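Exocyst complex component EXO70 (Saccharomyces cerevisiae, PDB 2B1E) serves as a subunit of the exocyst complex, which tethers secretory vesicles to sites of exocytosis, and contributes to assembly of that complex. Local coordinates at residues S252-D255 with V256-S259; A192-K195 with S196-D199. One frame throughout, in Å; residues are numbered along the deposited sequence.

Contact 1 of 2, residues S252-D255 with V256-S259; sequences SIND and VKKS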
loop_
_atom_site.group_PDB
_atom_site.type_symbol
_atom_site.label_atom_id
_atom_site.label_comp_id
_atom_site.label_asym_id
_atom_site.label_seq_id
_atom_site.Cartn_x
_atom_site.Cartn_y
_atom_site.Cartn_z
ATOM N N SER A 252 2.204 -9.634 1.144
ATOM C CA SER A 252 2.180 -11.019 1.587
ATOM C C SER A 252 1.307 -11.864 0.671
ATOM O O SER A 252 1.785 -12.821 0.058
ATOM C CB SER A 252 1.651 -11.100 3.019
ATOM O OG SER A 252 1.681 -12.431 3.498
ATOM N N ILE A 253 0.028 -11.507 0.573
ATOM C CA ILE A 253 -0.901 -12.252 -0.265
ATOM C C ILE A 253 -0.447 -12.293 -1.729
ATOM O O ILE A 253 -0.696 -13.274 -2.433
ATOM C CB ILE A 253 -2.339 -11.664 -0.181
ATOM C CG1 ILE A 253 -3.335 -12.619 -0.847
ATOM C CG2 ILE A 253 -2.398 -10.303 -0.859
ATOM C CD1 ILE A 253 -3.490 -13.941 -0.129
ATOM N N ASN A 254 0.216 -11.234 -2.190
ATOM C CA ASN A 254 0.706 -11.211 -3.565
ATOM C C ASN A 254 1.793 -12.269 -3.741
ATOM O O ASN A 254 1.770 -13.038 -4.701
ATOM C CB ASN A 254 1.273 -9.835 -3.929
ATOM C CG ASN A 254 0.189 -8.803 -4.183
ATOM O OD1 ASN A 254 -1.004 -9.093 -4.071
ATOM N ND2 ASN A 254 0.602 -7.591 -4.530
ATOM N N ASP A 255 2.748 -12.301 -2.816
ATOM C CA ASP A 255 3.831 -13.280 -2.888
ATOM C C ASP A 255 3.306 -14.719 -2.846
ATOM O O ASP A 255 3.803 -15.591 -3.559
ATOM C CB ASP A 255 4.831 -13.067 -1.747
ATOM C CG ASP A 255 5.694 -11.828 -1.947
ATOM O OD1 ASP A 255 5.721 -11.299 -3.080
ATOM O OD2 ASP A 255 6.355 -11.391 -0.975
ATOM N N VAL A 256 2.302 -14.965 -2.011
ATOM C CA VAL A 256 1.741 -16.303 -1.905
ATOM C C VAL A 256 1.015 -16.671 -3.191
ATOM O O VAL A 256 1.197 -17.766 -3.717
ATOM C CB VAL A 256 0.764 -16.421 -0.704
ATOM C CG1 VAL A 256 0.049 -17.765 -0.735
ATOM C CG2 VAL A 256 1.531 -16.282 0.599
ATOM N N LYS A 257 0.208 -15.751 -3.709
ATOM C CA LYS A 257 -0.523 -16.022 -4.940
ATOM C C LYS A 257 0.382 -16.297 -6.140
ATOM O O LYS A 257 0.097 -17.188 -6.942
ATOM C CB LYS A 257 -1.480 -14.872 -5.273
ATOM C CG LYS A 257 -2.666 -14.783 -4.335
ATOM C CD LYS A 257 -3.821 -13.987 -4.942
ATOM C CE LYS A 257 -3.428 -12.557 -5.251
ATOM N NZ LYS A 257 -4.606 -11.771 -5.718
ATOM N N LYS A 258 1.473 -15.548 -6.268
ATOM C CA LYS A 258 2.365 -15.758 -7.396
ATOM C C LYS A 258 3.124 -17.082 -7.278
ATOM O O LYS A 258 3.492 -17.684 -8.287
ATOM C CB LYS A 258 3.350 -14.593 -7.539
ATOM C CG LYS A 258 4.456 -14.557 -6.505
ATOM C CD LYS A 258 5.826 -14.447 -7.168
ATOM C CE LYS A 258 5.957 -13.176 -7.993
ATOM N NZ LYS A 258 7.317 -13.052 -8.599
ATOM N N SER A 259 3.347 -17.541 -6.048
ATOM C CA SER A 259 4.059 -18.798 -5.833
ATOM C C SER A 259 3.132 -19.959 -6.154
ATOM O O SER A 259 3.579 -21.074 -6.433
ATOM C CB SER A 259 4.520 -18.913 -4.382
ATOM O OG SER A 259 3.428 -19.221 -3.535
#
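Lys257 illustrates how a long side chain can hug its own helix before its ammonium reaches the next one. Its amide donates to Ile253 O one turn back (N to O, 2.9 Å), and the side chain then stays near that same oxygen. CB lies 3.4 Å from Ile253 O. With chi1 at -71°, CG stands beside the backbone N and is carried back down the helix, until CG is 3.1 Å from Ile253 O. There CG also meets the branch of Ile253, 4.2 Å from its CG1, the two chains passing at a slant. CD and CE lie farther off, CE 4.0 Å from Ile253 O, and the bend at chi3 (-61°) keeps CE from leading straight away. NZ ends at Thr275 OG1 of helix 268-299, to which it is hydrogen-bonded. Two residues on, at the end of helix 245-259, Ser259 folds its hydroxyl back, and OG donates to Val256 O at 2.7 Å. The chemistry is thus divided: methylenes lie against a carbonyl and an isoleucine, and Leu271 of helix 268-299 touches both side chains, while the ammonium, held by a neutral hydroxyl, probably keeps its positive charge.

Contact 2 of 2, residues A192-K195 with S196-D199; sequences ANEK and SLVD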
loop_
_atom_site.group_PDB
_atom_site.type_symbol
_atom_site.label_atom_id
_atom_site.label_comp_id
_atom_site.label_asym_id
_atom_site.label_seq_id
_atom_site.Cartn_x
_atom_site.Cartn_y
_atom_site.Cartn_z
ATOM N N ALA A 192 7.532 -23.922 -2.292
ATOM C CA ALA A 192 8.557 -24.174 -3.288
ATOM C C ALA A 192 9.200 -25.559 -3.142
ATOM O O ALA A 192 9.459 -26.239 -4.143
ATOM C CB ALA A 192 9.622 -23.093 -3.199
ATOM N N ASN A 193 9.447 -25.969 -1.899
ATOM C CA ASN A 193 10.064 -27.262 -1.616
ATOM C C ASN A 193 9.111 -28.451 -1.784
ATOM O O ASN A 193 9.558 -29.553 -2.101
ATOM C CB ASN A 193 10.659 -27.262 -0.201
ATOM C CG ASN A 193 11.824 -26.285 -0.052
ATOM O OD1 ASN A 193 12.245 -25.967 1.062
ATOM N ND2 ASN A 193 12.352 -25.813 -1.177
ATOM N N GLU A 194 7.813 -28.251 -1.545
ATOM C CA GLU A 194 6.865 -29.347 -1.734
ATOM C C GLU A 194 6.740 -29.589 -3.232
ATOM O O GLU A 194 6.548 -30.715 -3.675
ATOM C CB GLU A 194 5.481 -29.023 -1.157
ATOM C CG GLU A 194 5.292 -29.338 0.337
ATOM C CD GLU A 194 5.979 -30.624 0.777
ATOM O OE1 GLU A 194 7.206 -30.582 0.996
ATOM O OE2 GLU A 194 5.302 -31.672 0.898
ATOM N N LYS A 195 6.835 -28.515 -4.014
ATOM C CA LYS A 195 6.769 -28.632 -5.467
ATOM C C LYS A 195 7.963 -29.459 -5.962
ATOM O O LYS A 195 7.818 -30.308 -6.849
ATOM C CB LYS A 195 6.797 -27.246 -6.112
ATOM C CG LYS A 195 6.925 -27.271 -7.628
ATOM C CD LYS A 195 5.748 -27.960 -8.300
ATOM C CE LYS A 195 5.897 -27.897 -9.817
ATOM N NZ LYS A 195 6.197 -26.495 -10.277
ATOM N N SER A 196 9.141 -29.211 -5.391
ATOM C CA SER A 196 10.333 -29.957 -5.794
ATOM C C SER A 196 10.170 -31.425 -5.393
ATOM O O SER A 196 10.539 -32.325 -6.145
ATOM C CB SER A 196 11.597 -29.381 -5.133
ATOM O OG SER A 196 11.799 -28.027 -5.484
ATOM N N LEU A 197 9.608 -31.656 -4.209
ATOM C CA LEU A 197 9.398 -33.016 -3.710
ATOM C C LEU A 197 8.494 -33.821 -4.629
ATOM O O LEU A 197 8.861 -34.911 -5.066
ATOM C CB LEU A 197 8.789 -32.995 -2.305
ATOM C CG LEU A 197 8.638 -34.383 -1.659
ATOM C CD1 LEU A 197 10.015 -35.010 -1.489
ATOM C CD2 LEU A 197 7.948 -34.274 -0.312
ATOM N N VAL A 198 7.307 -33.293 -4.919
ATOM C CA VAL A 198 6.390 -34.007 -5.797
ATOM C C VAL A 198 7.051 -34.242 -7.156
ATOM O O VAL A 198 6.925 -35.320 -7.729
ATOM C CB VAL A 198 5.061 -33.230 -5.993
ATOM C CG1 VAL A 198 4.254 -33.863 -7.117
ATOM C CG2 VAL A 198 4.249 -33.258 -4.700
ATOM N N ASP A 199 7.746 -33.237 -7.675
ATOM C CA ASP A 199 8.422 -33.393 -8.958
ATOM C C ASP A 199 9.499 -34.468 -8.845
ATOM O O ASP A 199 9.740 -35.213 -9.793
ATOM C CB ASP A 199 9.065 -32.078 -9.406
ATOM C CG ASP A 199 8.053 -31.094 -9.965
ATOM O OD1 ASP A 199 6.879 -31.488 -10.145
ATOM O OD2 ASP A 199 8.435 -29.935 -10.228
#
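Lys195 and Asp199, one turn apart on helix 180-201, meet at a slant, the methylenes of the lysine rather than its ammonium lying against the carboxylate. CE of Lys195 comes to 3.3 Å from Asp199 OD2, whereas NZ, swung aside by a bend at chi4 (-50°), is 4.1 Å from that oxygen, too far for a salt bridge. The carboxylate has its ion pair with Lys209 through OD1, and NZ of Lys195 has the like charge of Lys263 close by. Asp199 CG in turn sits 3.2 Å from Lys195 O, the carbonyl to which its own amide donates. With an alanine here, the carboxylate of Asp199 would probably lose the aliphatic chain lying against it and be freer to turn about its bridge to Lys209.

Glu194 and Leu197 follow another pattern: they run side by side in the same direction, and CD2 of the leucine lies 3.9 Å from Glu194 OE2. The methyl can offer the buried carboxylate no polar partner; Arg147 of helix 136-155, which touches Leu197 as well, supplies one by a salt bridge to OE1. Ser196 adds a third pattern. OG, beside its own backbone N (chi1 -60°), reaches Ala192 O at 3.2 Å, while Ser196 N reaches that oxygen from the opposite face of the carbonyl plane, so two donors grip one acceptor.

Glu194 and Val198 meet helix 209-233 while Leu197 meets Arg147 and the loop tyrosines Tyr114 and Tyr115; a helix packed on several sides in this way is characteristic of the helical bundles that build the elongated rods of exocyst subunits.

How the contacts relate
Contact 2 comes first along the chain, on helix 180-201, and contact 1 follows on helix 245-259, with helix 209-233 between them in sequence. Their centres lie about 17 Å apart and their nearest atoms about 6 Å, so they do not touch directly. The two helices nevertheless pack together, Val256 on Leu187 and Ser259 on Ile191, and both also press on helix 209-233. Contact 1 lies nearer the middle of the molecule, about 15 Å from the centre of the chain as against 31 Å for contact 2. Both lie in the Exo70 C-terminal region, and together they exemplify how consecutive helices, each bonded within itself, are laid against one another to extend a long, predominantly helical subunit.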